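TRAP-T family transporter, DctP (Periplasmic binding) subunit (Sulfitobacter sp. NAS-14.1, PDB 4PF8) binds beta-D-galacturonate and probably serves as the periplasmic solute receptor that delivers it to a TRAP-type membrane transporter. Local coordinates at residues D25-V33 / I81-L89; F218-T227 / I279-I290. All coordinates share one frame; numbering follows the deposited sequence.

Contact 1 (D25-V33 / I81-L89); sequences DWRGWNIHV and IMDFGVFSL. With GTR (beta-D-galactopyranuronic acid), chain D.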
# COMPACT_ATOMS: atom_id res chain seq x y z
N ASP A 25 26.90 -3.11 -4.35
CA ASP A 25 25.75 -2.70 -5.15
C ASP A 25 24.48 -2.87 -4.33
O ASP A 25 24.32 -3.87 -3.63
CB ASP A 25 25.65 -3.57 -6.40
CG ASP A 25 26.55 -3.09 -7.51
OD1 ASP A 25 27.52 -2.36 -7.21
OD2 ASP A 25 26.30 -3.45 -8.68
N TRP A 26 23.58 -1.90 -4.42
CA TRP A 26 22.34 -1.97 -3.64
C TRP A 26 21.32 -2.87 -4.29
O TRP A 26 21.27 -3.01 -5.52
CB TRP A 26 21.67 -0.60 -3.52
CG TRP A 26 22.38 0.36 -2.64
CD1 TRP A 26 23.44 0.11 -1.85
CD2 TRP A 26 22.04 1.73 -2.47
NE1 TRP A 26 23.81 1.27 -1.18
CE2 TRP A 26 22.95 2.27 -1.55
CE3 TRP A 26 21.05 2.56 -3.01
CZ2 TRP A 26 22.91 3.61 -1.16
CZ3 TRP A 26 21.00 3.88 -2.62
CH2 TRP A 26 21.93 4.39 -1.71
N ARG A 27 20.49 -3.46 -3.45
CA ARG A 27 19.33 -4.20 -3.92
C ARG A 27 18.05 -3.55 -3.41
O ARG A 27 17.93 -3.24 -2.23
CB ARG A 27 19.40 -5.66 -3.48
CG ARG A 27 20.57 -6.38 -4.08
CD ARG A 27 20.40 -7.88 -4.01
NE ARG A 27 21.63 -8.56 -4.42
CZ ARG A 27 22.18 -9.58 -3.77
NH1 ARG A 27 21.62 -10.06 -2.66
NH2 ARG A 27 23.29 -10.13 -4.23
N GLY A 28 17.12 -3.33 -4.33
CA GLY A 28 15.85 -2.71 -4.02
C GLY A 28 14.68 -3.63 -4.30
O GLY A 28 14.69 -4.39 -5.26
N TRP A 29 13.69 -3.59 -3.41
CA TRP A 29 12.54 -4.50 -3.49
C TRP A 29 11.31 -3.79 -4.02
O TRP A 29 10.96 -2.71 -3.57
CB TRP A 29 12.21 -5.04 -2.11
CG TRP A 29 11.08 -6.05 -2.05
CD1 TRP A 29 11.18 -7.40 -2.17
CD2 TRP A 29 9.69 -5.76 -1.87
NE1 TRP A 29 9.93 -7.99 -2.06
CE2 TRP A 29 9.00 -7.00 -1.87
CE3 TRP A 29 8.96 -4.59 -1.66
CZ2 TRP A 29 7.61 -7.08 -1.69
CZ3 TRP A 29 7.58 -4.67 -1.48
CH2 TRP A 29 6.93 -5.91 -1.49
N ASN A 30 10.65 -4.43 -4.97
CA ASN A 30 9.37 -3.97 -5.50
C ASN A 30 8.48 -5.19 -5.67
O ASN A 30 8.92 -6.19 -6.23
CB ASN A 30 9.61 -3.33 -6.85
CG ASN A 30 8.36 -2.71 -7.48
OD1 ASN A 30 7.37 -2.40 -6.81
ND2 ASN A 30 8.44 -2.47 -8.75
N ILE A 31 7.23 -5.09 -5.23
CA ILE A 31 6.26 -6.16 -5.41
C ILE A 31 5.63 -6.17 -6.81
O ILE A 31 5.10 -7.18 -7.24
CB ILE A 31 5.16 -6.07 -4.33
CG1 ILE A 31 4.47 -7.41 -4.10
CG2 ILE A 31 4.15 -4.97 -4.66
CD1 ILE A 31 3.57 -7.38 -2.85
N HIS A 32 5.69 -5.03 -7.50
CA HIS A 32 4.93 -4.85 -8.73
C HIS A 32 5.60 -5.28 -10.00
O HIS A 32 6.82 -5.48 -10.03
CB HIS A 32 4.55 -3.39 -8.83
CG HIS A 32 3.55 -2.99 -7.82
ND1 HIS A 32 2.25 -3.44 -7.86
CD2 HIS A 32 3.65 -2.21 -6.73
CE1 HIS A 32 1.59 -2.93 -6.83
NE2 HIS A 32 2.42 -2.20 -6.12
N VAL A 33 4.80 -5.45 -11.06
CA VAL A 33 5.33 -5.69 -12.39
C VAL A 33 6.22 -4.53 -12.82
O VAL A 33 6.11 -3.44 -12.28
CB VAL A 33 4.22 -5.93 -13.41
CG1 VAL A 33 3.40 -7.17 -12.99
CG2 VAL A 33 3.34 -4.69 -13.54
N ILE A 81 19.67 -6.47 4.98
CA ILE A 81 19.81 -7.46 3.93
C ILE A 81 19.31 -6.92 2.60
O ILE A 81 19.79 -7.32 1.53
CB ILE A 81 18.94 -8.72 4.28
CG1 ILE A 81 19.53 -9.43 5.49
CG2 ILE A 81 18.86 -9.68 3.11
CD1 ILE A 81 18.63 -10.52 6.02
N MSE A 82 18.31 -6.04 2.68
CA MSE A 82 17.75 -5.34 1.54
C MSE A 82 18.09 -3.87 1.76
O MSE A 82 17.94 -3.39 2.87
CB MSE A 82 16.22 -5.48 1.51
CG MSE A 82 15.58 -4.83 0.33
SE MSE A 82 15.88 -5.89 -1.26
CE MSE A 82 14.79 -7.38 -0.71
N ASP A 83 18.55 -3.16 0.73
CA ASP A 83 18.96 -1.77 0.95
C ASP A 83 17.85 -0.75 0.84
O ASP A 83 17.84 0.22 1.57
CB ASP A 83 20.08 -1.41 -0.02
CG ASP A 83 21.27 -2.31 0.15
OD1 ASP A 83 21.92 -2.20 1.21
OD2 ASP A 83 21.50 -3.18 -0.74
N PHE A 84 16.96 -0.95 -0.11
CA PHE A 84 15.83 -0.04 -0.29
C PHE A 84 14.62 -0.76 -0.82
O PHE A 84 14.69 -1.90 -1.26
CB PHE A 84 16.20 1.18 -1.16
CG PHE A 84 16.48 0.89 -2.62
CD1 PHE A 84 17.65 0.26 -3.02
CD2 PHE A 84 15.59 1.32 -3.59
CE1 PHE A 84 17.92 0.02 -4.37
CE2 PHE A 84 15.86 1.08 -4.94
CZ PHE A 84 17.03 0.43 -5.32
N GLY A 85 13.47 -0.09 -0.75
CA GLY A 85 12.24 -0.68 -1.24
C GLY A 85 11.12 0.32 -1.24
O GLY A 85 11.25 1.38 -0.66
N VAL A 86 10.05 -0.01 -1.92
CA VAL A 86 8.79 0.69 -1.70
C VAL A 86 7.84 -0.32 -1.09
O VAL A 86 7.57 -1.37 -1.69
CB VAL A 86 8.19 1.27 -2.98
CG1 VAL A 86 6.78 1.78 -2.72
CG2 VAL A 86 9.08 2.40 -3.51
N PHE A 87 7.37 0.01 0.09
CA PHE A 87 6.49 -0.85 0.86
C PHE A 87 5.15 -0.17 1.14
O PHE A 87 5.12 0.99 1.56
CB PHE A 87 7.08 -1.19 2.23
CG PHE A 87 8.41 -1.87 2.19
CD1 PHE A 87 8.60 -3.05 1.52
CD2 PHE A 87 9.46 -1.37 2.94
CE1 PHE A 87 9.83 -3.68 1.51
CE2 PHE A 87 10.70 -2.02 2.95
CZ PHE A 87 10.87 -3.16 2.21
N SER A 88 4.08 -0.91 0.97
CA SER A 88 2.80 -0.44 1.48
C SER A 88 2.92 -0.36 2.99
O SER A 88 3.49 -1.27 3.62
CB SER A 88 1.72 -1.44 1.11
OG SER A 88 0.46 -1.13 1.69
N LEU A 89 2.34 0.67 3.58
CA LEU A 89 2.28 0.72 5.03
C LEU A 89 1.30 -0.32 5.61
O LEU A 89 1.30 -0.56 6.82
CB LEU A 89 1.93 2.13 5.48
CG LEU A 89 3.14 3.04 5.62
CD1 LEU A 89 3.89 3.20 4.34
CD2 LEU A 89 2.72 4.42 6.16
C1 GTR D . -0.98 -2.94 -3.53
C2 GTR D . 0.26 -2.41 -2.91
C3 GTR D . 1.22 -3.57 -2.74
C4 GTR D . 0.62 -4.66 -1.86
C5 GTR D . -0.69 -5.06 -2.52
C6 GTR D . -1.42 -6.09 -1.67
O1 GTR D . -1.98 -1.87 -3.66
O2 GTR D . 0.84 -1.43 -3.82
O3 GTR D . 2.38 -3.05 -2.05
O4 GTR D . 0.37 -4.08 -0.56
O5 GTR D . -1.55 -3.93 -2.73
O6A GTR D . -2.68 -6.03 -1.72
O6B GTR D . -0.76 -6.98 -1.09
O HOH W 1 23.53 -4.77 -0.91
O HOH W 2 6.59 -2.28 -4.08
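Trp29 and Phe84 join two parallel strands, 26-29 and 84-88, through a backbone bond from Trp29 N to Phe84 O, and Val86 N returns the link to Trp29 O. Arg27 O is gripped twice, by the amides of Asp83 and Phe84. Where the ladder begins, a side chain takes over from the backbone: Asp83 OD2 accepts Arg27 N at 2.9 Å through its anti lone pair, in a nearly straight bond (164°), while OD1 is held by Thr242. A water donates to Val86 O and accepts from Ile31 N where the strands part.

Among the nonpolar contacts, the Phe84 ring lies flat over Gly28, whose CA sits 3.5 Å from the ring centroid in a CH-pi contact. Phe84 CG stands between the backbone N and the carbonyl carbon (chi1 68°), which folds the ring back across the neighbouring strand; a side chain at Gly28 would collide with it. An alanine in place of Phe84 is likely to open a gap above Gly28 and deprive Trp26 CB of its neighbour at the ring edge. Beside it, Asp83 CB rests over the five-membered ring of Trp26. On the other face of the sheet, Trp29 CE3 meets Phe87 CE1 at 3.4 Å, the rings turned obliquely with planes 38° apart. The bent selenomethionine Met82 brings CE within 3.8 Å of Trp29 CB.

His32 NE2 donates to O2 of the bound galacturonate at 2.9 Å, at the imidazole edge. Strand 26-29, leading into pocket residues Ile31 and His32, lies between 59-62 and 84-88, with 234-239 antiparallel beyond; this 2-1-3-5-4 sheet is consistent with a type II periplasmic-binding-protein lobe. Helix 37-52 packs on the Phe84 and Val86 side, helix 70-79 on that of Trp29 and Met82.

Contact 2 (F218-T227 / I279-I290); sequences FEVAKYYSLT and IIMDGGVEVNEI
Strands 223-227 and 286-289 run parallel, their axes 18° apart, with Lys222 O and Tyr224 O receiving the amides of Glu286 and Asn288 while Glu286 O and Asn288 O accept from Tyr224 and Leu226. On the face bearing Ser225 and Asn288, Ser225 OG donates to Asn288 OD1 at 2.6 Å, in the carbonyl plane and on a lone pair. Asn288 CG stands between its backbone N and carbonyl carbon (chi1 69°), swinging the amide toward the serine; ND2 turns to Ile155 O, and Ile155 N bonds the serine hydroxyl. On the other face the contacts across the strands are mainly apolar: Leu226 CD1 touches Val287 CG1 at 3.8 Å, and Tyr224 CB packs against Val285 CG1 at 3.8 Å; the tyrosine hydroxyl is bonded to Asn207 O.

Before the strands, Phe218 presents its ring edge to Val285 CG2, while CZ meets Ile279 CG2 at 3.9 Å. The bent chain of Lys222 carries NZ to Gly283 O at 3.0 Å, above the carbonyl plane. A side chain on Gly283 would clash with the Phe218 ring. Beyond the ladder, a water bridges Leu226 O and Ile290 N.

Gly284, with positive phi, is the C-prime residue of a Schellman motif that ends helix 248-282 and turns the chain into edge strand 286-289. Across strand 223-230, on its antiparallel 146-150 side, Lys222 and Tyr223 both face Asn150 in a classic beta bulge of this mixed sheet.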
# COMPACT_ATOMS: atom_id res chain seq x y z
N PHE A 218 -8.49 -8.70 -12.67
CA PHE A 218 -9.73 -8.29 -13.32
C PHE A 218 -10.21 -9.28 -14.34
O PHE A 218 -11.38 -9.25 -14.71
CB PHE A 218 -9.59 -6.91 -13.96
CG PHE A 218 -8.87 -6.90 -15.28
CD1 PHE A 218 -7.50 -7.04 -15.35
CD2 PHE A 218 -9.57 -6.72 -16.47
CE1 PHE A 218 -6.82 -7.03 -16.56
CE2 PHE A 218 -8.90 -6.69 -17.70
CZ PHE A 218 -7.53 -6.84 -17.73
N GLU A 219 -9.35 -10.18 -14.78
CA GLU A 219 -9.76 -11.21 -15.73
C GLU A 219 -10.48 -12.37 -15.05
O GLU A 219 -11.16 -13.15 -15.72
CB GLU A 219 -8.55 -11.74 -16.51
CG GLU A 219 -7.91 -10.67 -17.39
CD GLU A 219 -6.72 -11.16 -18.20
OE1 GLU A 219 -6.30 -10.44 -19.13
OE2 GLU A 219 -6.20 -12.25 -17.90
N VAL A 220 -10.31 -12.50 -13.74
CA VAL A 220 -10.90 -13.62 -13.00
C VAL A 220 -11.91 -13.18 -11.93
O VAL A 220 -12.60 -14.01 -11.34
CB VAL A 220 -9.80 -14.53 -12.39
CG1 VAL A 220 -9.06 -15.29 -13.50
CG2 VAL A 220 -8.83 -13.74 -11.57
N ALA A 221 -12.00 -11.87 -11.68
CA ALA A 221 -12.99 -11.32 -10.75
C ALA A 221 -13.60 -10.11 -11.45
O ALA A 221 -13.03 -9.01 -11.42
CB ALA A 221 -12.33 -10.93 -9.44
N LYS A 222 -14.74 -10.31 -12.08
CA LYS A 222 -15.28 -9.34 -13.02
C LYS A 222 -16.25 -8.32 -12.44
O LYS A 222 -16.83 -7.54 -13.21
CB LYS A 222 -15.94 -10.05 -14.21
CG LYS A 222 -15.08 -11.13 -14.89
CD LYS A 222 -13.77 -10.61 -15.49
CE LYS A 222 -13.98 -9.80 -16.77
NZ LYS A 222 -12.68 -9.35 -17.37
N TYR A 223 -16.43 -8.30 -11.11
CA TYR A 223 -17.20 -7.24 -10.46
C TYR A 223 -16.26 -6.38 -9.64
O TYR A 223 -15.53 -6.89 -8.81
CB TYR A 223 -18.26 -7.83 -9.54
CG TYR A 223 -19.26 -8.68 -10.26
CD1 TYR A 223 -20.26 -8.09 -11.01
CD2 TYR A 223 -19.19 -10.06 -10.21
CE1 TYR A 223 -21.18 -8.87 -11.70
CE2 TYR A 223 -20.12 -10.85 -10.90
CZ TYR A 223 -21.10 -10.23 -11.63
OH TYR A 223 -22.02 -11.00 -12.32
N TYR A 224 -16.27 -5.08 -9.90
CA TYR A 224 -15.41 -4.13 -9.16
C TYR A 224 -16.35 -3.08 -8.58
O TYR A 224 -17.08 -2.41 -9.33
CB TYR A 224 -14.40 -3.47 -10.12
CG TYR A 224 -13.23 -2.71 -9.50
CD1 TYR A 224 -12.69 -3.08 -8.29
CD2 TYR A 224 -12.62 -1.66 -10.19
CE1 TYR A 224 -11.59 -2.43 -7.75
CE2 TYR A 224 -11.53 -1.00 -9.66
CZ TYR A 224 -11.03 -1.40 -8.43
OH TYR A 224 -9.92 -0.75 -7.87
N SER A 225 -16.34 -2.96 -7.26
CA SER A 225 -17.29 -2.13 -6.54
C SER A 225 -16.47 -1.08 -5.79
O SER A 225 -15.68 -1.41 -4.92
CB SER A 225 -18.12 -2.97 -5.59
OG SER A 225 -18.78 -4.02 -6.30
N LEU A 226 -16.69 0.18 -6.15
CA LEU A 226 -15.80 1.26 -5.74
C LEU A 226 -16.08 1.80 -4.33
O LEU A 226 -16.44 2.97 -4.13
CB LEU A 226 -15.78 2.38 -6.79
CG LEU A 226 -15.32 1.95 -8.19
CD1 LEU A 226 -15.52 3.09 -9.19
CD2 LEU A 226 -13.89 1.45 -8.21
N THR A 227 -15.87 0.92 -3.35
CA THR A 227 -16.02 1.25 -1.95
C THR A 227 -14.96 2.22 -1.46
O THR A 227 -15.21 2.98 -0.54
CB THR A 227 -15.97 -0.02 -1.12
OG1 THR A 227 -14.86 -0.81 -1.56
CG2 THR A 227 -17.25 -0.83 -1.31
N ILE A 279 -8.79 0.06 -19.13
CA ILE A 279 -8.52 -1.34 -19.46
C ILE A 279 -9.57 -2.25 -18.82
O ILE A 279 -10.09 -3.18 -19.46
CB ILE A 279 -7.10 -1.72 -19.01
CG1 ILE A 279 -6.08 -1.03 -19.91
CG2 ILE A 279 -6.89 -3.24 -19.06
CD1 ILE A 279 -4.70 -1.05 -19.37
N ILE A 280 -9.87 -1.98 -17.56
CA ILE A 280 -10.84 -2.75 -16.78
C ILE A 280 -12.19 -2.68 -17.45
O ILE A 280 -12.85 -3.72 -17.69
CB ILE A 280 -10.90 -2.17 -15.34
CG1 ILE A 280 -9.63 -2.60 -14.56
CG2 ILE A 280 -12.18 -2.54 -14.61
CD1 ILE A 280 -9.38 -1.72 -13.32
N MSE A 281 -12.61 -1.48 -17.83
CA MSE A 281 -13.94 -1.33 -18.41
C MSE A 281 -13.98 -1.95 -19.80
O MSE A 281 -14.97 -2.60 -20.18
CB MSE A 281 -14.35 0.14 -18.42
CG MSE A 281 -14.52 0.69 -17.00
SE MSE A 281 -15.15 2.52 -16.95
CE MSE A 281 -13.61 3.38 -17.69
N ASP A 282 -12.91 -1.77 -20.57
CA ASP A 282 -12.85 -2.32 -21.93
C ASP A 282 -12.76 -3.86 -21.89
O ASP A 282 -13.07 -4.54 -22.88
CB ASP A 282 -11.64 -1.79 -22.69
CG ASP A 282 -11.76 -0.33 -23.10
OD1 ASP A 282 -12.85 0.26 -22.98
OD2 ASP A 282 -10.73 0.22 -23.55
N GLY A 283 -12.35 -4.40 -20.76
CA GLY A 283 -12.21 -5.83 -20.57
C GLY A 283 -13.46 -6.52 -20.06
O GLY A 283 -13.44 -7.70 -19.73
N GLY A 284 -14.55 -5.77 -19.95
CA GLY A 284 -15.85 -6.33 -19.61
C GLY A 284 -16.20 -6.39 -18.14
O GLY A 284 -17.20 -6.99 -17.75
N VAL A 285 -15.36 -5.80 -17.29
CA VAL A 285 -15.67 -5.77 -15.87
C VAL A 285 -16.91 -4.93 -15.66
O VAL A 285 -17.08 -3.89 -16.31
CB VAL A 285 -14.50 -5.16 -15.08
CG1 VAL A 285 -14.88 -4.89 -13.62
CG2 VAL A 285 -13.28 -6.10 -15.14
N GLU A 286 -17.77 -5.39 -14.76
CA GLU A 286 -18.91 -4.61 -14.33
C GLU A 286 -18.47 -3.76 -13.14
O GLU A 286 -18.24 -4.30 -12.04
CB GLU A 286 -20.07 -5.50 -13.91
CG GLU A 286 -21.22 -4.71 -13.30
CD GLU A 286 -21.63 -3.51 -14.15
OE1 GLU A 286 -22.11 -2.50 -13.56
OE2 GLU A 286 -21.49 -3.57 -15.39
N VAL A 287 -18.37 -2.46 -13.37
CA VAL A 287 -17.97 -1.52 -12.34
C VAL A 287 -19.20 -0.85 -11.75
O VAL A 287 -20.07 -0.38 -12.49
CB VAL A 287 -17.04 -0.44 -12.89
CG1 VAL A 287 -16.60 0.50 -11.78
CG2 VAL A 287 -15.80 -1.09 -13.53
N ASN A 288 -19.32 -0.85 -10.43
CA ASN A 288 -20.37 -0.07 -9.79
C ASN A 288 -19.82 0.90 -8.75
O ASN A 288 -18.84 0.59 -8.06
CB ASN A 288 -21.45 -0.96 -9.16
CG ASN A 288 -20.94 -1.74 -7.96
OD1 ASN A 288 -20.21 -2.72 -8.09
ND2 ASN A 288 -21.39 -1.33 -6.77
N GLU A 289 -20.43 2.07 -8.67
CA GLU A 289 -20.11 3.05 -7.66
C GLU A 289 -20.96 2.79 -6.43
O GLU A 289 -21.96 2.06 -6.49
CB GLU A 289 -20.34 4.46 -8.17
CG GLU A 289 -19.43 4.86 -9.30
CD GLU A 289 -19.78 6.24 -9.84
OE1 GLU A 289 -19.19 7.23 -9.35
OE2 GLU A 289 -20.64 6.33 -10.74
N ILE A 290 -20.57 3.39 -5.32
CA ILE A 290 -21.32 3.28 -4.09
C ILE A 290 -22.06 4.57 -3.83
O ILE A 290 -21.45 5.61 -3.59
CB ILE A 290 -20.43 2.96 -2.90
CG1 ILE A 290 -19.69 1.64 -3.13
CG2 ILE A 290 -21.27 2.92 -1.61
CD1 ILE A 290 -20.58 0.46 -3.35
O HOH W 3 -17.99 4.74 -5.41

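Overall arrangement
The two contacts illustrate one principle, parallel strand pairing between distant parts of the chain, in separate sheets of a two-domain solute-binding protein. Their centres are 29 Å apart and their nearest atoms about 11 Å, with no touch; contact 1 closes along the chain before contact 2 opens. Contact 1 reaches the galacturonate pocket directly, contributing Ile31, His32 and Ser88. Contact 2 stands further back, the side chain of Tyr224 lying about 9 Å from the sugar, but its bond to Asn207 O reaches a residue whose side chain binds the ligand. Arg146 and Arg167 also hold the sugar, Arg146 from the strand next to 223-230.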